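Diaminopropionate ammonia-lyase (Escherichia coli, PDB 4D9I) uses pyridoxal 5'-phosphate to carry out the alpha,beta-elimination of both L- and D-2,3-diaminopropionate, giving pyruvate and ammonia, and works as a homodimer. Local coordinates at residues I140-G145 / E149-I154; L229-G232 / M236-G239; S255-P260 / D264-S269; M321-N326 / V342-L347; R386-V389 / K393-V396. One frame throughout, in Å; residues are numbered along the deposited sequence.

Interaction 1: I140-G145 / E149-I154; sequences IYMPKG and ERVDAI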
# COMPACT_ATOMS: atom_id res chain seq x y z
N ILE B 140 10.73 -23.11 -23.12
CA ILE B 140 9.50 -22.40 -22.78
C ILE B 140 9.06 -21.46 -23.91
O ILE B 140 9.86 -20.68 -24.44
CB ILE B 140 9.65 -21.60 -21.46
CG1 ILE B 140 10.27 -22.47 -20.34
CG2 ILE B 140 8.34 -20.99 -21.02
CD1 ILE B 140 9.62 -23.82 -20.07
N TYR B 141 7.79 -21.55 -24.30
CA TYR B 141 7.22 -20.58 -25.23
C TYR B 141 6.29 -19.60 -24.48
O TYR B 141 5.53 -20.00 -23.60
CB TYR B 141 6.48 -21.30 -26.38
CG TYR B 141 7.38 -22.10 -27.30
CD1 TYR B 141 8.64 -22.54 -26.89
CD2 TYR B 141 6.96 -22.46 -28.58
CE1 TYR B 141 9.46 -23.28 -27.73
CE2 TYR B 141 7.77 -23.20 -29.42
CZ TYR B 141 9.02 -23.61 -28.99
OH TYR B 141 9.84 -24.36 -29.81
N MET B 142 6.39 -18.32 -24.82
CA MET B 142 5.49 -17.29 -24.27
C MET B 142 4.80 -16.52 -25.40
O MET B 142 5.41 -16.29 -26.45
CB MET B 142 6.26 -16.35 -23.32
CG MET B 142 6.91 -17.03 -22.12
SD MET B 142 7.53 -15.85 -20.90
CE MET B 142 5.97 -15.28 -20.23
N PRO B 143 3.52 -16.13 -25.21
CA PRO B 143 2.77 -15.50 -26.29
C PRO B 143 3.11 -14.02 -26.47
O PRO B 143 3.73 -13.42 -25.59
CB PRO B 143 1.30 -15.66 -25.86
CG PRO B 143 1.32 -16.24 -24.49
CD PRO B 143 2.72 -16.23 -23.98
N LYS B 144 2.72 -13.46 -27.62
CA LYS B 144 2.89 -12.04 -27.91
C LYS B 144 2.35 -11.20 -26.77
O LYS B 144 1.25 -11.46 -26.26
CB LYS B 144 2.22 -11.66 -29.24
CG LYS B 144 0.70 -11.73 -29.27
N GLY B 145 3.14 -10.22 -26.35
CA GLY B 145 2.74 -9.31 -25.27
C GLY B 145 3.39 -9.57 -23.92
O GLY B 145 3.32 -8.72 -23.03
N GLU B 149 10.21 -9.05 -18.05
CA GLU B 149 10.67 -9.57 -16.77
C GLU B 149 10.39 -11.06 -16.60
O GLU B 149 11.22 -11.79 -16.07
CB GLU B 149 10.04 -8.81 -15.60
CG GLU B 149 10.64 -9.20 -14.25
CD GLU B 149 9.98 -8.50 -13.06
OE1 GLU B 149 9.16 -7.60 -13.26
OE2 GLU B 149 10.32 -8.86 -11.92
N ARG B 150 9.22 -11.50 -17.05
CA ARG B 150 8.85 -12.90 -16.91
C ARG B 150 9.68 -13.79 -17.85
O ARG B 150 10.09 -14.90 -17.48
CB ARG B 150 7.34 -13.09 -17.12
CG ARG B 150 6.48 -12.42 -16.06
CD ARG B 150 5.00 -12.62 -16.36
NE ARG B 150 4.21 -12.25 -15.20
CZ ARG B 150 3.25 -11.33 -15.18
NH1 ARG B 150 2.89 -10.67 -16.27
NH2 ARG B 150 2.62 -11.09 -14.04
N VAL B 151 9.94 -13.28 -19.06
CA VAL B 151 10.85 -13.91 -20.02
C VAL B 151 12.21 -14.10 -19.36
O VAL B 151 12.75 -15.20 -19.32
CB VAL B 151 11.00 -13.05 -21.30
CG1 VAL B 151 12.08 -13.60 -22.21
CG2 VAL B 151 9.67 -12.93 -22.02
N ASP B 152 12.72 -13.00 -18.80
CA ASP B 152 14.02 -12.99 -18.15
C ASP B 152 14.10 -13.94 -16.95
O ASP B 152 15.13 -14.57 -16.74
CB ASP B 152 14.43 -11.54 -17.81
CG ASP B 152 14.80 -10.73 -19.07
OD1 ASP B 152 14.95 -11.35 -20.15
OD2 ASP B 152 14.93 -9.49 -18.99
N ALA B 153 13.01 -14.06 -16.19
CA ALA B 153 12.96 -14.99 -15.04
C ALA B 153 13.21 -16.42 -15.50
O ALA B 153 13.89 -17.19 -14.84
CB ALA B 153 11.61 -14.92 -14.33
N ILE B 154 12.67 -16.76 -16.66
CA ILE B 154 12.86 -18.09 -17.24
C ILE B 154 14.27 -18.29 -17.79
O ILE B 154 14.93 -19.29 -17.49
CB ILE B 154 11.73 -18.39 -18.24
CG1 ILE B 154 10.42 -18.60 -17.45
CG2 ILE B 154 12.07 -19.61 -19.09
CD1 ILE B 154 9.15 -18.33 -18.22

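Interaction 2: L229-G232 / M236-G239; sequences LQAG and MAGG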
# COMPACT_ATOMS: atom_id res chain seq x y z
N LEU B 229 -11.60 -19.00 -4.99
CA LEU B 229 -10.56 -19.58 -5.81
C LEU B 229 -10.60 -18.95 -7.20
O LEU B 229 -11.55 -19.14 -7.96
CB LEU B 229 -10.76 -21.12 -5.88
CG LEU B 229 -10.59 -21.91 -4.57
CD1 LEU B 229 -11.05 -23.37 -4.75
CD2 LEU B 229 -9.14 -21.86 -4.09
N GLN B 230 -9.55 -18.21 -7.54
CA GLN B 230 -9.42 -17.64 -8.88
C GLN B 230 -9.11 -18.76 -9.87
O GLN B 230 -8.40 -19.70 -9.54
CB GLN B 230 -8.36 -16.53 -8.95
CG GLN B 230 -6.93 -16.92 -8.54
CD GLN B 230 -6.70 -16.73 -7.04
OE1 GLN B 230 -7.21 -17.49 -6.23
NE2 GLN B 230 -5.94 -15.71 -6.68
N ALA B 231 -9.66 -18.66 -11.08
CA ALA B 231 -9.53 -19.77 -12.03
C ALA B 231 -9.22 -19.32 -13.44
O ALA B 231 -9.98 -18.55 -14.04
CB ALA B 231 -10.79 -20.62 -12.03
N GLY B 232 -8.10 -19.81 -13.95
CA GLY B 232 -7.76 -19.64 -15.36
C GLY B 232 -8.46 -20.77 -16.08
O GLY B 232 -9.64 -20.65 -16.41
N MET B 236 -5.64 -25.10 -10.64
CA MET B 236 -5.52 -24.76 -9.23
C MET B 236 -6.84 -24.97 -8.48
O MET B 236 -6.87 -25.70 -7.49
CB MET B 236 -4.99 -23.33 -9.00
CG MET B 236 -4.70 -23.01 -7.53
SD MET B 236 -6.13 -22.59 -6.49
CE MET B 236 -6.47 -20.92 -7.03
N ALA B 237 -7.91 -24.32 -8.94
CA ALA B 237 -9.22 -24.44 -8.25
C ALA B 237 -9.63 -25.90 -8.13
O ALA B 237 -10.06 -26.35 -7.07
CB ALA B 237 -10.31 -23.63 -8.96
N GLY B 238 -9.48 -26.68 -9.20
CA GLY B 238 -9.88 -28.09 -9.17
C GLY B 238 -9.10 -28.86 -8.11
O GLY B 238 -9.68 -29.52 -7.24
N GLY B 239 -7.77 -28.74 -8.17
CA GLY B 239 -6.88 -29.44 -7.24
C GLY B 239 -7.13 -29.06 -5.79
O GLY B 239 -7.23 -29.92 -4.91
O HOH W 1 -7.78 -22.23 -10.56

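Interaction 3: S255-P260 / D264-S269; sequences SIIVEP and DCIYRS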
# COMPACT_ATOMS: atom_id res chain seq x y z
N SER B 255 -17.85 -22.47 -1.67
CA SER B 255 -16.74 -22.18 -2.56
C SER B 255 -17.18 -21.29 -3.69
O SER B 255 -18.22 -21.51 -4.31
CB SER B 255 -16.14 -23.49 -3.12
OG SER B 255 -17.13 -24.26 -3.77
N ILE B 256 -16.36 -20.29 -3.97
CA ILE B 256 -16.64 -19.31 -4.98
C ILE B 256 -15.46 -19.27 -5.95
O ILE B 256 -14.34 -18.96 -5.56
CB ILE B 256 -16.85 -17.90 -4.36
CG1 ILE B 256 -18.01 -17.92 -3.35
CG2 ILE B 256 -17.17 -16.89 -5.44
CD1 ILE B 256 -17.89 -16.85 -2.27
N ILE B 257 -15.75 -19.55 -7.22
CA ILE B 257 -14.75 -19.52 -8.30
C ILE B 257 -14.79 -18.13 -8.93
O ILE B 257 -15.88 -17.60 -9.22
CB ILE B 257 -15.08 -20.59 -9.36
CG1 ILE B 257 -15.44 -21.93 -8.68
CG2 ILE B 257 -13.94 -20.76 -10.36
CD1 ILE B 257 -14.42 -22.46 -7.69
N VAL B 258 -13.62 -17.53 -9.09
CA VAL B 258 -13.52 -16.17 -9.56
C VAL B 258 -12.78 -16.05 -10.89
O VAL B 258 -11.63 -16.49 -11.02
CB VAL B 258 -12.84 -15.29 -8.48
CG1 VAL B 258 -12.80 -13.84 -8.93
CG2 VAL B 258 -13.58 -15.43 -7.17
N GLU B 259 -13.42 -15.42 -11.86
CA GLU B 259 -12.82 -15.19 -13.17
C GLU B 259 -13.05 -13.77 -13.69
O GLU B 259 -14.09 -13.18 -13.45
CB GLU B 259 -13.38 -16.17 -14.21
CG GLU B 259 -13.01 -17.61 -13.97
CD GLU B 259 -13.64 -18.52 -15.00
OE1 GLU B 259 -14.89 -18.54 -15.08
OE2 GLU B 259 -12.89 -19.18 -15.73
N PRO B 260 -12.06 -13.22 -14.40
CA PRO B 260 -12.26 -12.00 -15.18
C PRO B 260 -13.23 -12.29 -16.34
O PRO B 260 -13.18 -13.39 -16.93
CB PRO B 260 -10.87 -11.65 -15.72
CG PRO B 260 -9.97 -12.81 -15.41
CD PRO B 260 -10.70 -13.80 -14.54
N ASP B 264 -13.97 -15.66 -18.74
CA ASP B 264 -14.68 -16.43 -17.72
C ASP B 264 -15.21 -17.76 -18.26
O ASP B 264 -16.41 -17.99 -18.30
CB ASP B 264 -15.81 -15.58 -17.11
CG ASP B 264 -16.77 -15.04 -18.16
OD1 ASP B 264 -16.51 -15.18 -19.37
OD2 ASP B 264 -17.80 -14.47 -17.75
N CYS B 265 -14.29 -18.64 -18.66
CA CYS B 265 -14.65 -19.93 -19.25
C CYS B 265 -15.36 -20.88 -18.29
O CYS B 265 -16.28 -21.60 -18.70
CB CYS B 265 -13.42 -20.62 -19.84
SG CYS B 265 -12.24 -21.16 -18.58
N ILE B 266 -14.95 -20.88 -17.02
CA ILE B 266 -15.64 -21.73 -16.04
C ILE B 266 -17.05 -21.17 -15.77
O ILE B 266 -18.03 -21.92 -15.72
CB ILE B 266 -14.81 -21.95 -14.75
CG1 ILE B 266 -13.69 -22.95 -15.03
CG2 ILE B 266 -15.66 -22.53 -13.64
CD1 ILE B 266 -12.31 -22.35 -14.99
N TYR B 267 -17.15 -19.85 -15.63
CA TYR B 267 -18.42 -19.20 -15.37
C TYR B 267 -19.40 -19.54 -16.50
O TYR B 267 -20.50 -19.99 -16.23
CB TYR B 267 -18.23 -17.69 -15.27
CG TYR B 267 -19.50 -16.91 -15.02
CD1 TYR B 267 -19.92 -16.62 -13.71
CD2 TYR B 267 -20.27 -16.42 -16.08
CE1 TYR B 267 -21.07 -15.88 -13.47
CE2 TYR B 267 -21.43 -15.70 -15.85
CZ TYR B 267 -21.82 -15.43 -14.55
OH TYR B 267 -22.96 -14.70 -14.32
N ARG B 268 -18.97 -19.33 -17.74
CA ARG B 268 -19.81 -19.56 -18.91
C ARG B 268 -20.22 -21.02 -19.01
O ARG B 268 -21.36 -21.32 -19.38
CB ARG B 268 -19.12 -19.09 -20.18
CG ARG B 268 -19.06 -17.57 -20.32
CD ARG B 268 -18.09 -17.18 -21.42
NE ARG B 268 -18.27 -15.79 -21.83
N SER B 269 -19.31 -21.92 -18.64
CA SER B 269 -19.60 -23.36 -18.59
C SER B 269 -20.59 -23.68 -17.49
O SER B 269 -21.43 -24.56 -17.65
CB SER B 269 -18.32 -24.16 -18.39
OG SER B 269 -17.42 -23.90 -19.44

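Interaction 4: M321-N326 / V342-L347; sequences MRVLGN and VGLGVL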
# COMPACT_ATOMS: atom_id res chain seq x y z
N MET B 321 -5.13 -6.00 -5.22
CA MET B 321 -3.69 -5.77 -5.12
C MET B 321 -3.39 -4.64 -4.11
O MET B 321 -2.49 -4.77 -3.27
CB MET B 321 -3.12 -5.37 -6.48
CG MET B 321 -3.15 -6.48 -7.53
SD MET B 321 -2.75 -5.89 -9.18
CE MET B 321 -0.98 -5.59 -9.11
N ARG B 322 -4.12 -3.54 -4.23
CA ARG B 322 -3.91 -2.37 -3.36
C ARG B 322 -4.29 -2.63 -1.91
O ARG B 322 -3.61 -2.15 -0.98
CB ARG B 322 -4.68 -1.17 -3.88
CG ARG B 322 -4.17 -0.66 -5.23
CD ARG B 322 -4.91 0.59 -5.66
NE ARG B 322 -4.78 0.73 -7.10
CZ ARG B 322 -5.76 0.53 -7.95
NH1 ARG B 322 -6.98 0.22 -7.52
NH2 ARG B 322 -5.52 0.68 -9.22
N VAL B 323 -5.40 -3.34 -1.73
CA VAL B 323 -5.95 -3.61 -0.37
C VAL B 323 -4.98 -4.53 0.38
O VAL B 323 -4.68 -4.31 1.56
CB VAL B 323 -7.35 -4.26 -0.44
CG1 VAL B 323 -7.81 -4.79 0.94
CG2 VAL B 323 -8.39 -3.30 -1.03
N LEU B 324 -4.48 -5.57 -0.31
CA LEU B 324 -3.47 -6.46 0.25
C LEU B 324 -2.12 -5.79 0.51
O LEU B 324 -1.47 -6.09 1.52
CB LEU B 324 -3.25 -7.70 -0.66
CG LEU B 324 -4.40 -8.69 -0.69
CD1 LEU B 324 -4.24 -9.73 -1.83
CD2 LEU B 324 -4.53 -9.39 0.64
N GLY B 325 -1.71 -4.89 -0.38
CA GLY B 325 -0.40 -4.25 -0.30
C GLY B 325 -0.34 -3.08 0.68
O GLY B 325 0.75 -2.64 1.05
N ASN B 326 -1.50 -2.55 1.07
CA ASN B 326 -1.53 -1.48 2.06
C ASN B 326 -2.68 -1.79 3.00
O ASN B 326 -3.78 -1.26 2.85
CB ASN B 326 -1.65 -0.09 1.41
CG ASN B 326 -1.65 1.05 2.42
OD1 ASN B 326 -1.72 0.83 3.65
ND2 ASN B 326 -1.64 2.28 1.92
N VAL B 342 -7.27 -11.29 -6.95
CA VAL B 342 -8.64 -11.10 -7.43
C VAL B 342 -9.71 -11.66 -6.49
O VAL B 342 -10.80 -11.10 -6.42
CB VAL B 342 -8.82 -11.61 -8.89
CG1 VAL B 342 -8.84 -13.13 -8.96
CG2 VAL B 342 -10.08 -11.03 -9.51
N GLY B 343 -9.40 -12.75 -5.79
CA GLY B 343 -10.33 -13.30 -4.81
C GLY B 343 -10.57 -12.27 -3.72
O GLY B 343 -11.72 -11.92 -3.40
N LEU B 344 -9.48 -11.77 -3.14
CA LEU B 344 -9.58 -10.68 -2.15
C LEU B 344 -10.24 -9.43 -2.73
O LEU B 344 -11.03 -8.75 -2.06
CB LEU B 344 -8.19 -10.33 -1.58
CG LEU B 344 -8.10 -9.43 -0.34
CD1 LEU B 344 -8.31 -7.97 -0.70
CD2 LEU B 344 -9.06 -9.87 0.76
N GLY B 345 -9.94 -9.14 -3.99
CA GLY B 345 -10.59 -8.02 -4.65
C GLY B 345 -12.10 -8.13 -4.63
O GLY B 345 -12.77 -7.12 -4.45
N VAL B 346 -12.63 -9.35 -4.82
CA VAL B 346 -14.08 -9.54 -4.84
C VAL B 346 -14.70 -9.09 -3.51
O VAL B 346 -15.72 -8.38 -3.51
CB VAL B 346 -14.47 -11.01 -5.14
CG1 VAL B 346 -15.95 -11.26 -4.83
CG2 VAL B 346 -14.19 -11.33 -6.60
N LEU B 347 -14.09 -9.50 -2.40
CA LEU B 347 -14.61 -9.13 -1.08
C LEU B 347 -14.61 -7.62 -0.90
O LEU B 347 -15.55 -7.05 -0.33
CB LEU B 347 -13.79 -9.78 0.04
CG LEU B 347 -13.73 -11.31 0.10
CD1 LEU B 347 -12.94 -11.75 1.32
CD2 LEU B 347 -15.14 -11.85 0.17

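Interaction 5: R386-V389 / K393-V396; sequences REVV and KHAV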
# COMPACT_ATOMS: atom_id res chain seq x y z
N ARG B 386 3.66 -1.92 -9.50
CA ARG B 386 3.85 -0.56 -8.99
C ARG B 386 2.95 0.45 -9.71
O ARG B 386 2.45 1.40 -9.08
CB ARG B 386 5.33 -0.16 -9.04
CG ARG B 386 6.21 -0.94 -8.06
CD ARG B 386 5.65 -0.91 -6.64
NE ARG B 386 6.31 -1.90 -5.78
CZ ARG B 386 6.20 -1.93 -4.45
NH1 ARG B 386 5.46 -1.02 -3.81
NH2 ARG B 386 6.84 -2.88 -3.76
N GLU B 387 2.71 0.23 -11.00
CA GLU B 387 1.72 1.04 -11.72
C GLU B 387 0.33 0.96 -11.06
O GLU B 387 -0.37 1.98 -10.91
CB GLU B 387 1.67 0.66 -13.22
CG GLU B 387 2.83 1.25 -13.99
CD GLU B 387 3.10 0.59 -15.34
OE1 GLU B 387 2.45 -0.41 -15.70
OE2 GLU B 387 4.00 1.07 -16.03
N VAL B 388 -0.06 -0.23 -10.60
CA VAL B 388 -1.33 -0.39 -9.88
C VAL B 388 -1.31 0.26 -8.49
O VAL B 388 -2.19 1.07 -8.16
CB VAL B 388 -1.78 -1.87 -9.78
CG1 VAL B 388 -3.05 -2.02 -8.93
CG2 VAL B 388 -2.01 -2.47 -11.17
N VAL B 389 -0.34 -0.11 -7.66
CA VAL B 389 -0.40 0.26 -6.22
C VAL B 389 0.06 1.70 -5.97
O VAL B 389 -0.42 2.36 -5.04
CB VAL B 389 0.31 -0.76 -5.28
CG1 VAL B 389 -0.27 -2.16 -5.50
CG2 VAL B 389 1.82 -0.77 -5.46
N LYS B 393 -3.06 3.01 -11.60
CA LYS B 393 -3.52 2.31 -12.81
C LYS B 393 -4.68 1.34 -12.49
O LYS B 393 -4.69 0.67 -11.45
CB LYS B 393 -2.37 1.54 -13.48
CG LYS B 393 -2.69 1.05 -14.89
CD LYS B 393 -1.47 0.45 -15.60
CE LYS B 393 -1.21 -0.98 -15.14
NZ LYS B 393 0.01 -1.60 -15.77
N HIS B 394 -5.66 1.29 -13.40
CA HIS B 394 -6.85 0.43 -13.24
C HIS B 394 -7.60 0.83 -11.99
O HIS B 394 -8.01 -0.01 -11.17
CB HIS B 394 -6.52 -1.08 -13.25
CG HIS B 394 -5.83 -1.55 -14.52
ND1 HIS B 394 -6.17 -1.11 -15.75
CD2 HIS B 394 -4.79 -2.48 -14.71
CE1 HIS B 394 -5.38 -1.71 -16.68
NE2 HIS B 394 -4.54 -2.54 -16.04
N ALA B 395 -7.77 2.14 -11.83
CA ALA B 395 -8.49 2.69 -10.69
C ALA B 395 -9.95 2.29 -10.74
O ALA B 395 -10.46 1.88 -11.78
CB ALA B 395 -8.35 4.21 -10.64
N VAL B 396 -10.60 2.40 -9.59
CA VAL B 396 -12.04 2.19 -9.47
C VAL B 396 -12.81 3.17 -10.34
O VAL B 396 -13.65 2.76 -11.14
CB VAL B 396 -12.47 2.30 -8.00
CG1 VAL B 396 -13.91 2.79 -7.89
CG2 VAL B 396 -12.27 0.96 -7.30

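Interaction 1: I140-G145 / E149-I154
Ile140 and Ile154 meet branch to branch between the end of a strand and a helix that runs back antiparallel to it. The short axes lie 10.3 Å apart at an angle of 178°. The two isoleucine side chains slant across each other. CG2 of Ile154 sits on CG1 of Ile140 at 3.6 Å. The other arm of Ile154 ends in CD1, which touches CG2 of Ile140 at 3.9 Å and SD of Met142 at 4.0 Å. Ile154 thus lies against both inward-facing strand residues. Met142 reaches toward the helix with CG anti to its carbonyl carbon (chi1 -60°), and the chain bends only at its last torsion. Its sulfur rests on CG2 of Val151 at 3.8 Å. The bend carries CE to CB of Arg150, 4.0 Å away, where the two chains cross nearly at right angles. Arg150 gives only this aliphatic base; its guanidinium leads off to Thr380. No hydrogen bond links the segments. The contact belongs to the beta-alpha-beta unit of strand 137-142, helix 148-155 and strand 160-163. Cys161 of the last strand touches Met142, Val151 and Ile154, while Ile140 also leans on Thr117 of strand 114-118.

Interaction 2: L229-G232 / M236-G239
Near the end of strand 226-230, the backbone of Leu229 comes closest to the first turn of the following helix at Ala237, with 5.6 Å between their CA atoms. One water bridges the backbones here. It donates to Gln230 O at 2.8 Å and accepts from Ala237 N at 2.6 Å, so it ties the strand end to an N-H of the first helical turn. At the small Ala237 the two elements come close: its CB lies 4.0 Å from CB of Leu229 and also faces CB of Ala231. Leu229 spreads its two methyls over the helix. CD1 lies by Ala237 O, and CD2 touches SD of Met236 at 3.9 Å. Met236 starts with CG anti to its backbone N (chi1 -173°) and then bends twice, which folds its end back over the strand. CE ends 3.4 Å from Gln230 O and 3.6 Å from Gln230 OE1, so the methyl rests beside both oxygens, which lie on the same side of it. The amide of Gln230 is held by NE2, which donates to the carbonyls of Ser339 and Ile374. Gly232 N and Met236 N both donate to the phosphate of the cofactor-bearing lysine at position 77. The strand, glycine-rich turn and helix N terminus form part of the phosphate-binding site of a fold type II pyridoxal phosphate enzyme.

Interaction 3: S255-P260 / D264-S269
Ile257 is the first residue of strand 255-260 to touch the helix that follows. Its CG2 meets CG2 of Ile266 at 4.1 Å, and the two side chains cross at about a right angle. Glu259 carries most of the contact. Its CG is anti to the carbonyl carbon (chi1 -66°) and the chain then extends, bringing the carboxylate to the helix N terminus. Ile266 N donates to OE2 of Glu259 at 3.0 Å, on the syn lone pair, with an N-H...O angle of 165°. Tyr267 N donates to OE1 of Glu259 at 2.7 Å, also from the syn side but 15° out of the carboxylate plane. Two first-turn N-H groups thus grip the two oxygens and fix the rotation of the buried group. The helix end would probably favour its negative charge. CD1 of Ile266 packs 3.3 Å from OE2 of Glu259. Pro260 ends the strand, its carbonyl O 3.4 Å from CB of Asp264. Asp264 holds the N-cap position, but its carboxylate turns away to Arg268 NE, at 3.1 Å from OD1, and to Ser311. Cys265 is joined by a disulfide to Cys291. Strand 254-260 runs between 226-230 and 308-312 in the mixed sheet; Phe309 of the latter touches Ile257 and Ile266, and Leu302 of helix 296-305 packs on both isoleucines.

Interaction 4: M321-N326 / V342-L347
The apolar contact centres on Leu344, which points at helix 315-325 and meets both Val323 and Leu324. CG of Leu344 is anti to its backbone N (chi1 -168°), which sends the branch point out toward the other helix. Its CD1 lies 3.6 Å from CG1 of Val323 and 3.8 Å from CB of Val323, with the two side chains slanted against each other. Leu324 comes from the next position of the same helix. The two leucines pass alongside in opposite directions rather than meeting end on. CD2 of Leu324 is 3.7 Å from CG of Leu344, and CD1 of Leu324 lies 4.0 Å from CB of Leu344. Leu344 therefore meets Leu324 mainly with its branch point and Val323 with CD1. The nearest backbones here are Leu324 and Leu344, with CA atoms 7.8 Å apart.

No hydrogen bond crosses between the segments. The polar side chains of 321-326 look to other parts of the dimer. Arg322 NE donates to Val388 O, and its NH1 donates to Trp390 O of the second subunit. Asn326 hydrogen-bonds through its side chain to Arg333 and Tyr385 of that subunit. Arg322 and Asn326 thus tie this end of the helix to the dimer interface, where Val323 also packs on Trp390 of the second subunit.

Leu53 of helix 51-57 touches both Val323 and Leu344, adding a third helix to the contact. On other sides of helix 338-352, Val342 packs on Gln230 and Val346 on Leu228 of strand 226-230. Helix 338-352 thus stands between the central sheet and helix 315-325.

Interaction 5: R386-V389 / K393-V396
Glu387 and Lys393 are joined twice, once by backbone and once by charge. Lys393 N donates to Glu387 O at 3.0 Å, a bent bond with an N-H...O angle of 145°. Lys393 NZ forms a salt bridge with Glu387 OE1 at 2.7 Å, meeting it on the anti side and 20° out of the carboxylate plane. The lysine chain starts anti to its backbone N and bends at chi3 (80°), which turns the ammonium back to the helix. Its CE passes 3.8 Å from CB of Glu387. The ammonium has a second partner in His384 ND1. The other carboxylate oxygen, Glu387 OE2, is held by Lys383 and by Ser2 N of the second subunit, so both oxygens of this buried group are satisfied. Val388 lies beside the link, its CA 3.9 Å from Lys393 O. Its CG2 comes obliquely to the ring of His394, 4.5 Å from CD2. CG of Lys393 sits over a face of the same ring. Val388 also packs on Ala318 and Met321 of helix 315-325. This is a helix C terminus followed by a turn that brings the C-terminal tail back against the last turn of helix 382-389, close to the dimer interface.

In the fold
From the N terminus the five contacts follow in series; none nests or crosses. Interaction 1 closes the strand-to-helix turn after 137-142, in the four-stranded parallel sheet. Its centre is about 22 Å from that of interaction 2. Interactions 2 and 3 close turns after neighbouring strands 226-230 and 254-260 of the large mixed sheet, and backbone bonds of Leu229 with Ile256 and Val258 join them. Interaction 4 closes a longer loop between two helices. Its Val342 and Val346 pack on Val258 of interaction 3, and helix 338-352 also reaches interaction 2. Interaction 5 closes the short turn after helix 382-389. Arg322 links it to interaction 4, and both reach the second subunit.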